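PDB 7CPX: lovastatin nonaketide synthase, polyketide synthase component from Aspergillus terreus, which builds the enzyme-bound nonaketide dihydromonacolin L of lovastatin biosynthesis from malonyl-CoA, methylating with S-adenosylmethionine and reducing with NADPH, in complex with LovC. Local coordinates for residues 1206-1214 with 1244-1252; 949-957 with 1000-1008. The protein carries 2 engineered substitutions. All coordinates share one frame; numbering follows the deposited sequence.

Contact 1 of 2, residues 1206-1214 with 1244-1252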
loop_
_atom_site.group_PDB
_atom_site.type_symbol
_atom_site.label_atom_id
_atom_site.label_comp_id
_atom_site.label_asym_id
_atom_site.label_seq_id
_atom_site.Cartn_x
_atom_site.Cartn_y
_atom_site.Cartn_z
ATOM N N LEU A 1206 9.076 16.481 17.349
ATOM C CA LEU A 1206 7.896 16.966 18.044
ATOM C C LEU A 1206 7.640 16.141 19.297
ATOM O O LEU A 1206 7.779 14.913 19.291
ATOM C CB LEU A 1206 6.678 16.917 17.121
ATOM C CG LEU A 1206 5.355 17.387 17.715
ATOM C CD1 LEU A 1206 4.647 18.306 16.744
ATOM C CD2 LEU A 1206 4.475 16.205 18.052
ATOM N N VAL A 1207 7.271 16.833 20.370
ATOM C CA VAL A 1207 6.858 16.187 21.611
ATOM C C VAL A 1207 5.337 16.110 21.587
ATOM O O VAL A 1207 4.663 17.081 21.960
ATOM C CB VAL A 1207 7.365 16.950 22.845
ATOM C CG1 VAL A 1207 6.950 16.234 24.120
ATOM C CG2 VAL A 1207 8.875 17.103 22.794
ATOM N N PRO A 1208 4.755 14.988 21.158
ATOM C CA PRO A 1208 3.295 14.958 20.980
ATOM C C PRO A 1208 2.525 15.275 22.248
ATOM O O PRO A 1208 1.474 15.923 22.183
ATOM C CB PRO A 1208 3.039 13.526 20.494
ATOM C CG PRO A 1208 4.189 12.748 21.011
ATOM C CD PRO A 1208 5.359 13.667 20.929
ATOM N N SER A 1209 3.022 14.838 23.404
ATOM C CA SER A 1209 2.334 15.132 24.656
ATOM C C SER A 1209 2.193 16.634 24.855
ATOM O O SER A 1209 1.100 17.138 25.134
ATOM C CB SER A 1209 3.090 14.501 25.825
ATOM O OG SER A 1209 2.459 14.794 27.058
ATOM N N LEU A 1210 3.295 17.372 24.697
ATOM C CA LEU A 1210 3.258 18.813 24.912
ATOM C C LEU A 1210 2.403 19.511 23.863
ATOM O O LEU A 1210 1.672 20.456 24.180
ATOM C CB LEU A 1210 4.675 19.379 24.909
ATOM C CG LEU A 1210 5.591 18.879 26.025
ATOM C CD1 LEU A 1210 6.995 19.426 25.842
ATOM C CD2 LEU A 1210 5.042 19.269 27.388
ATOM N N CYS A 1211 2.489 19.073 22.605
ATOM C CA CYS A 1211 1.685 19.699 21.561
ATOM C C CYS A 1211 0.198 19.506 21.824
ATOM O O CYS A 1211 -0.590 20.451 21.708
ATOM C CB CYS A 1211 2.065 19.132 20.195
ATOM S SG CYS A 1211 3.697 19.640 19.624
ATOM N N LEU A 1212 -0.205 18.286 22.186
ATOM C CA LEU A 1212 -1.606 18.037 22.500
ATOM C C LEU A 1212 -2.037 18.825 23.729
ATOM O O LEU A 1212 -3.155 19.352 23.779
ATOM C CB LEU A 1212 -1.837 16.542 22.713
ATOM C CG LEU A 1212 -1.560 15.656 21.496
ATOM C CD1 LEU A 1212 -1.603 14.189 21.884
ATOM C CD2 LEU A 1212 -2.550 15.940 20.379
ATOM N N ALA A 1213 -1.164 18.914 24.735
ATOM C CA ALA A 1213 -1.493 19.676 25.933
ATOM C C ALA A 1213 -1.724 21.142 25.596
ATOM O O ALA A 1213 -2.670 21.764 26.089
ATOM C CB ALA A 1213 -0.377 19.530 26.967
ATOM N N THR A 1214 -0.862 21.715 24.755
ATOM C CA THR A 1214 -1.041 23.105 24.349
ATOM C C THR A 1214 -2.316 23.279 23.536
ATOM O O THR A 1214 -3.048 24.258 23.716
ATOM C CB THR A 1214 0.168 23.582 23.544
ATOM O OG1 THR A 1214 0.470 22.631 22.517
ATOM C CG2 THR A 1214 1.368 23.754 24.449
ATOM N N ASP A 1244 6.393 26.240 24.649
ATOM C CA ASP A 1244 5.202 26.682 25.353
ATOM C C ASP A 1244 5.503 27.947 26.155
ATOM O O ASP A 1244 6.618 28.477 26.142
ATOM C CB ASP A 1244 4.693 25.567 26.266
ATOM C CG ASP A 1244 3.224 25.717 26.612
ATOM O OD1 ASP A 1244 2.688 26.837 26.466
ATOM O OD2 ASP A 1244 2.607 24.719 27.037
ATOM N N ALA A 1245 4.488 28.440 26.868
ATOM C CA ALA A 1245 4.690 29.592 27.738
ATOM C C ALA A 1245 5.715 29.280 28.820
ATOM O O ALA A 1245 6.557 30.123 29.151
ATOM C CB ALA A 1245 3.362 30.017 28.361
ATOM N N GLU A 1246 5.661 28.071 29.382
ATOM C CA GLU A 1246 6.656 27.644 30.360
ATOM C C GLU A 1246 8.012 27.353 29.732
ATOM O O GLU A 1246 8.925 26.926 30.447
ATOM C CB GLU A 1246 6.162 26.404 31.113
ATOM C CG GLU A 1246 5.810 25.213 30.230
ATOM C CD GLU A 1246 4.362 25.218 29.779
ATOM O OE1 GLU A 1246 3.692 26.262 29.931
ATOM O OE2 GLU A 1246 3.893 24.177 29.273
ATOM N N GLN A 1247 8.161 27.565 28.424
ATOM C CA GLN A 1247 9.421 27.428 27.702
ATOM C C GLN A 1247 9.792 25.976 27.439
ATOM O O GLN A 1247 10.954 25.679 27.141
ATOM C CB GLN A 1247 10.565 28.126 28.446
ATOM C CG GLN A 1247 11.726 28.522 27.552
ATOM C CD GLN A 1247 12.665 29.505 28.218
ATOM O OE1 GLN A 1247 12.725 29.593 29.445
ATOM N NE2 GLN A 1247 13.401 30.260 27.411
ATOM N N THR A 1248 8.837 25.055 27.541
ATOM C CA THR A 1248 9.071 23.674 27.145
ATOM C C THR A 1248 8.900 23.545 25.638
ATOM O O THR A 1248 7.932 24.059 25.068
ATOM C CB THR A 1248 8.109 22.732 27.867
ATOM O OG1 THR A 1248 6.768 23.219 27.733
ATOM C CG2 THR A 1248 8.468 22.624 29.343
ATOM N N THR A 1249 9.837 22.855 24.995
ATOM C CA THR A 1249 9.866 22.768 23.540
ATOM C C THR A 1249 8.808 21.777 23.070
ATOM O O THR A 1249 8.954 20.565 23.257
ATOM C CB THR A 1249 11.251 22.354 23.058
ATOM O OG1 THR A 1249 12.231 23.268 23.568
ATOM C CG2 THR A 1249 11.307 22.356 21.544
ATOM N N LEU A 1250 7.744 22.293 22.453
ATOM C CA LEU A 1250 6.747 21.424 21.840
ATOM C C LEU A 1250 7.348 20.675 20.660
ATOM O O LEU A 1250 7.234 19.449 20.560
ATOM C CB LEU A 1250 5.545 22.247 21.383
ATOM C CG LEU A 1250 5.004 23.290 22.360
ATOM C CD1 LEU A 1250 3.843 24.033 21.733
ATOM C CD2 LEU A 1250 4.583 22.641 23.660
ATOM N N PHE A 1251 7.995 21.404 19.755
ATOM C CA PHE A 1251 8.687 20.788 18.636
ATOM C C PHE A 1251 9.752 21.748 18.132
ATOM O O PHE A 1251 9.679 22.961 18.346
ATOM C CB PHE A 1251 7.718 20.409 17.509
ATOM C CG PHE A 1251 7.243 21.577 16.694
ATOM C CD1 PHE A 1251 6.110 22.278 17.057
ATOM C CD2 PHE A 1251 7.926 21.964 15.555
ATOM C CE1 PHE A 1251 5.670 23.349 16.306
ATOM C CE2 PHE A 1251 7.495 23.032 14.800
ATOM C CZ PHE A 1251 6.363 23.726 15.174
ATOM N N GLN A 1252 10.744 21.178 17.458
ATOM C CA GLN A 1252 11.846 21.921 16.875
ATOM C C GLN A 1252 12.103 21.411 15.467
ATOM O O GLN A 1252 11.646 20.332 15.079
ATOM C CB GLN A 1252 13.125 21.793 17.714
ATOM C CG GLN A 1252 13.671 20.375 17.814
ATOM C CD GLN A 1252 15.115 20.332 18.273
ATOM O OE1 GLN A 1252 15.884 19.473 17.844
ATOM N NE2 GLN A 1252 15.490 21.256 19.148
#
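Val-1207 and Leu-1250 supply the backbone hydrogen bond that ties residues 1206-1214 to residues 1244-1252. Val-1207 N donates to Leu-1250 O at 2.6 Å, nearly straight at the hydrogen (169°), at the point where the first chain passes from strand into helix, Val-1207 being the N-cap residue. One residue earlier, Leu-1206 and Phe-1251 form an antiparallel non-hydrogen-bonded pair, and their CB atoms stand 3.7 Å apart on the same face of the sheet.

Apolar contacts carry most of the remaining surface, and Leu-1250 is central to them. With CG anti to its carbonyl carbon (chi1 -45°), its side chain extends to the first turns of helix 1208-1217: CD2 lies 3.5 Å from Leu-1210 CB, while Thr-1214 meets the leucine tip to tip, its CG2 also 3.5 Å from Leu-1250 CD2. Cys-1211 SG packs on the near end of the same side chain, 3.6 Å from Leu-1250 CB. Leu-1210 CD1 comes within 4.0 Å of Thr-1248 CB, the two side chains crossing at about a right angle.

The polar end of Thr-1214 turns back into its own helix, OG1 bonding to Cys-1211 O at 2.6 Å from 34° outside the carbonyl plane. Its methyl group therefore faces the other segment.

Leu-1250 and Phe-1251 both face Val-1242, a classic beta bulge where strand 1249-1260 turns a corner beside strand 1236-1243. The Phe-1251 ring touches Leu-1173 and Ala-1176 of helix 1170-1184, which also bears Asp-1174, the predicted proton donor of the dehydratase. Within the predicted C-terminal hotdog fold, the contact thus fastens the start of helix 1208-1217 to strand 1249-1260.

Contact 2 of 2, residues 949-957 with 1000-1008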
loop_
_atom_site.group_PDB
_atom_site.type_symbol
_atom_site.label_atom_id
_atom_site.label_comp_id
_atom_site.label_asym_id
_atom_site.label_seq_id
_atom_site.Cartn_x
_atom_site.Cartn_y
_atom_site.Cartn_z
ATOM N N GLY A 949 -12.730 -0.727 10.245
ATOM C CA GLY A 949 -11.451 -0.063 10.275
ATOM C C GLY A 949 -11.471 1.227 11.065
ATOM O O GLY A 949 -12.464 1.582 11.708
ATOM N N PRO A 950 -10.362 1.958 11.029
ATOM C CA PRO A 950 -10.256 3.192 11.808
ATOM C C PRO A 950 -11.052 4.324 11.175
ATOM O O PRO A 950 -11.514 4.245 10.036
ATOM C CB PRO A 950 -8.755 3.486 11.787
ATOM C CG PRO A 950 -8.301 2.925 10.484
ATOM C CD PRO A 950 -9.149 1.704 10.233
ATOM N N LYS A 951 -11.196 5.397 11.944
ATOM C CA LYS A 951 -11.859 6.582 11.435
ATOM C C LYS A 951 -11.055 7.150 10.268
ATOM O O LYS A 951 -9.844 6.933 10.174
ATOM C CB LYS A 951 -11.994 7.634 12.534
ATOM C CG LYS A 951 -12.704 7.158 13.790
ATOM C CD LYS A 951 -14.166 6.847 13.527
ATOM C CE LYS A 951 -14.918 6.615 14.826
ATOM N NZ LYS A 951 -14.336 5.502 15.625
ATOM N N PRO A 952 -11.699 7.881 9.361
ATOM C CA PRO A 952 -10.952 8.458 8.241
ATOM C C PRO A 952 -10.118 9.637 8.703
ATOM O O PRO A 952 -10.533 10.793 8.578
ATOM C CB PRO A 952 -12.056 8.877 7.269
ATOM C CG PRO A 952 -13.182 9.252 8.163
ATOM C CD PRO A 952 -13.106 8.319 9.352
ATOM N N HIS A 953 -8.941 9.345 9.249
ATOM C CA HIS A 953 -8.152 10.372 9.912
ATOM C C HIS A 953 -7.907 11.549 8.978
ATOM O O HIS A 953 -7.566 11.378 7.804
ATOM C CB HIS A 953 -6.821 9.793 10.383
ATOM C CG HIS A 953 -6.024 10.735 11.228
ATOM N ND1 HIS A 953 -5.466 11.892 10.727
ATOM C CD2 HIS A 953 -5.693 10.695 12.540
ATOM C CE1 HIS A 953 -4.829 12.525 11.696
ATOM N NE2 HIS A 953 -4.949 11.819 12.805
ATOM N N LEU A 954 -8.089 12.752 9.513
ATOM C CA LEU A 954 -7.885 13.956 8.724
ATOM C C LEU A 954 -6.440 14.037 8.252
ATOM O O LEU A 954 -5.514 13.628 8.958
ATOM C CB LEU A 954 -8.244 15.190 9.550
ATOM C CG LEU A 954 -8.157 16.536 8.828
ATOM C CD1 LEU A 954 -9.102 16.574 7.640
ATOM C CD2 LEU A 954 -8.461 17.670 9.789
ATOM N N LEU A 955 -6.256 14.557 7.038
ATOM C CA LEU A 955 -4.943 14.679 6.414
ATOM C C LEU A 955 -4.429 13.328 5.935
ATOM O O LEU A 955 -3.408 13.259 5.245
ATOM C CB LEU A 955 -3.930 15.294 7.384
ATOM C CG LEU A 955 -4.381 16.484 8.230
ATOM C CD1 LEU A 955 -3.246 16.948 9.119
ATOM C CD2 LEU A 955 -4.871 17.618 7.356
ATOM N N LEU A 956 -5.134 12.252 6.274
ATOM C CA LEU A 956 -4.675 10.908 5.952
ATOM C C LEU A 956 -5.753 10.138 5.206
ATOM O O LEU A 956 -5.450 9.318 4.332
ATOM C CB LEU A 956 -4.285 10.160 7.227
ATOM C CG LEU A 956 -3.150 10.768 8.050
ATOM C CD1 LEU A 956 -2.891 9.935 9.288
ATOM C CD2 LEU A 956 -1.897 10.875 7.217
ATOM N N GLY A 957 -7.011 10.399 5.538
ATOM C CA GLY A 957 -8.072 9.615 4.957
ATOM C C GLY A 957 -8.149 8.248 5.618
ATOM O O GLY A 957 -7.837 8.068 6.798
ATOM N N VAL A 1000 2.804 17.080 9.105
ATOM C CA VAL A 1000 1.727 16.718 10.017
ATOM C C VAL A 1000 1.121 15.383 9.615
ATOM O O VAL A 1000 0.734 14.580 10.469
ATOM C CB VAL A 1000 0.667 17.831 10.061
ATOM C CG1 VAL A 1000 -0.475 17.433 10.973
ATOM C CG2 VAL A 1000 1.288 19.128 10.537
ATOM N N MET A 1001 1.021 15.123 8.310
ATOM C CA MET A 1001 0.537 13.825 7.856
ATOM C C MET A 1001 1.449 12.713 8.348
ATOM O O MET A 1001 0.982 11.680 8.839
ATOM C CB MET A 1001 0.451 13.803 6.332
ATOM C CG MET A 1001 -0.654 14.662 5.759
ATOM S SD MET A 1001 -0.576 14.805 3.963
ATOM C CE MET A 1001 -0.766 13.097 3.457
ATOM N N ALA A 1002 2.760 12.913 8.231
ATOM C CA ALA A 1002 3.705 11.900 8.685
ATOM C C ALA A 1002 3.597 11.687 10.188
ATOM O O ALA A 1002 3.645 10.549 10.668
ATOM C CB ALA A 1002 5.128 12.300 8.301
ATOM N N MET A 1003 3.450 12.771 10.951
ATOM C CA MET A 1003 3.375 12.637 12.402
ATOM C C MET A 1003 2.079 11.958 12.830
ATOM O O MET A 1003 2.075 11.145 13.761
ATOM C CB MET A 1003 3.519 14.007 13.061
ATOM C CG MET A 1003 4.894 14.616 12.860
ATOM S SD MET A 1003 5.303 15.913 14.037
ATOM C CE MET A 1003 7.045 16.128 13.678
ATOM N N GLU A 1004 0.968 12.271 12.162
ATOM C CA GLU A 1004 -0.285 11.590 12.464
ATOM C C GLU A 1004 -0.213 10.120 12.075
ATOM O O GLU A 1004 -0.771 9.260 12.766
ATOM C CB GLU A 1004 -1.442 12.280 11.748
ATOM C CG GLU A 1004 -1.735 13.675 12.270
ATOM C CD GLU A 1004 -2.224 13.668 13.704
ATOM O OE1 GLU A 1004 -2.603 12.585 14.198
ATOM O OE2 GLU A 1004 -2.228 14.743 14.338
ATOM N N ALA A 1005 0.467 9.812 10.970
ATOM C CA ALA A 1005 0.695 8.420 10.610
ATOM C C ALA A 1005 1.509 7.715 11.681
ATOM O O ALA A 1005 1.239 6.558 12.017
ATOM C CB ALA A 1005 1.403 8.337 9.260
ATOM N N ALA A 1006 2.518 8.395 12.222
ATOM C CA ALA A 1006 3.293 7.827 13.317
ATOM C C ALA A 1006 2.409 7.564 14.528
ATOM O O ALA A 1006 2.527 6.520 15.181
ATOM C CB ALA A 1006 4.440 8.768 13.685
ATOM N N LEU A 1007 1.519 8.506 14.847
ATOM C CA LEU A 1007 0.591 8.304 15.955
ATOM C C LEU A 1007 -0.272 7.073 15.725
ATOM O O LEU A 1007 -0.452 6.245 16.625
ATOM C CB LEU A 1007 -0.301 9.532 16.135
ATOM C CG LEU A 1007 0.293 10.829 16.682
ATOM C CD1 LEU A 1007 -0.829 11.693 17.235
ATOM C CD2 LEU A 1007 1.340 10.567 17.744
ATOM N N MET A 1008 -0.836 6.950 14.523
ATOM C CA MET A 1008 -1.708 5.819 14.230
ATOM C C MET A 1008 -0.940 4.506 14.261
ATOM O O MET A 1008 -1.474 3.489 14.715
ATOM C CB MET A 1008 -2.385 6.011 12.874
ATOM C CG MET A 1008 -3.311 7.216 12.820
ATOM S SD MET A 1008 -4.344 7.255 11.343
ATOM C CE MET A 1008 -5.491 5.926 11.695
#
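Pro-950 makes the first touch along residues 949-957, its CB 4.1 Å from Met-1008 CE. After the inverse gamma turn centred on Pro-952, His-953 points its ring at helix 995-1012, with CG anti to the backbone N (chi1 -173°). NE2 gives a weak hydrogen bond to Glu-1004 OE1, 2.8 Å long but bent to 130° at the hydrogen; the oxygen lies at the ring edge, and ring and carboxylate planes differ by 37°. Glu-1004 OE2 accepts from Leu-1167 N, giving the buried carboxylate a second partner. Met-1008 SD approaches the histidine ring obliquely, 4.4 Å from its centroid.

Leu-955 then sets CD1 against Val-1000 CG1 at 3.4 Å and CB against Met-1001 CG. Leu-956 places its two methyls on different partners: CD1 sits 3.5 Å above the plane of the His-953 ring, offset toward its rim, and meets Met-1008 SD at 3.7 Å, while CD2 lies 3.9 Å from Met-1001 CB.

Leu-956, Ala-1005 and Met-1008 all rest on Trp-970 of strand 967-974, and Met-1001 on Leu-1042 and Leu-1044 of strand 1040-1052. The loop thus lies along the central helix of the predicted N-terminal hotdog fold, beside the strands that wrap it.

In the fold
Both contacts belong to the dehydratase domain, their centres about 20 Å apart. Along the chain they follow one another, contact 2 first, in keeping with their places in the predicted N-terminal and C-terminal hotdog folds respectively. They nevertheless touch, Leu-1206 CB of contact 1 lying 3.5 Å from Met-1003 SD of contact 2. The strands make the same connection: 1016-1027, against which helix 995-1012 packs, pairs antiparallel with 1196-1206, the strand leading into helix 1208-1217. The side chains of Phe-1251 and Val-1000 lie about 9 and 8 Å from that of Asp-1174, so the two contacts approach the predicted dehydratase active site from different halves of this double hotdog.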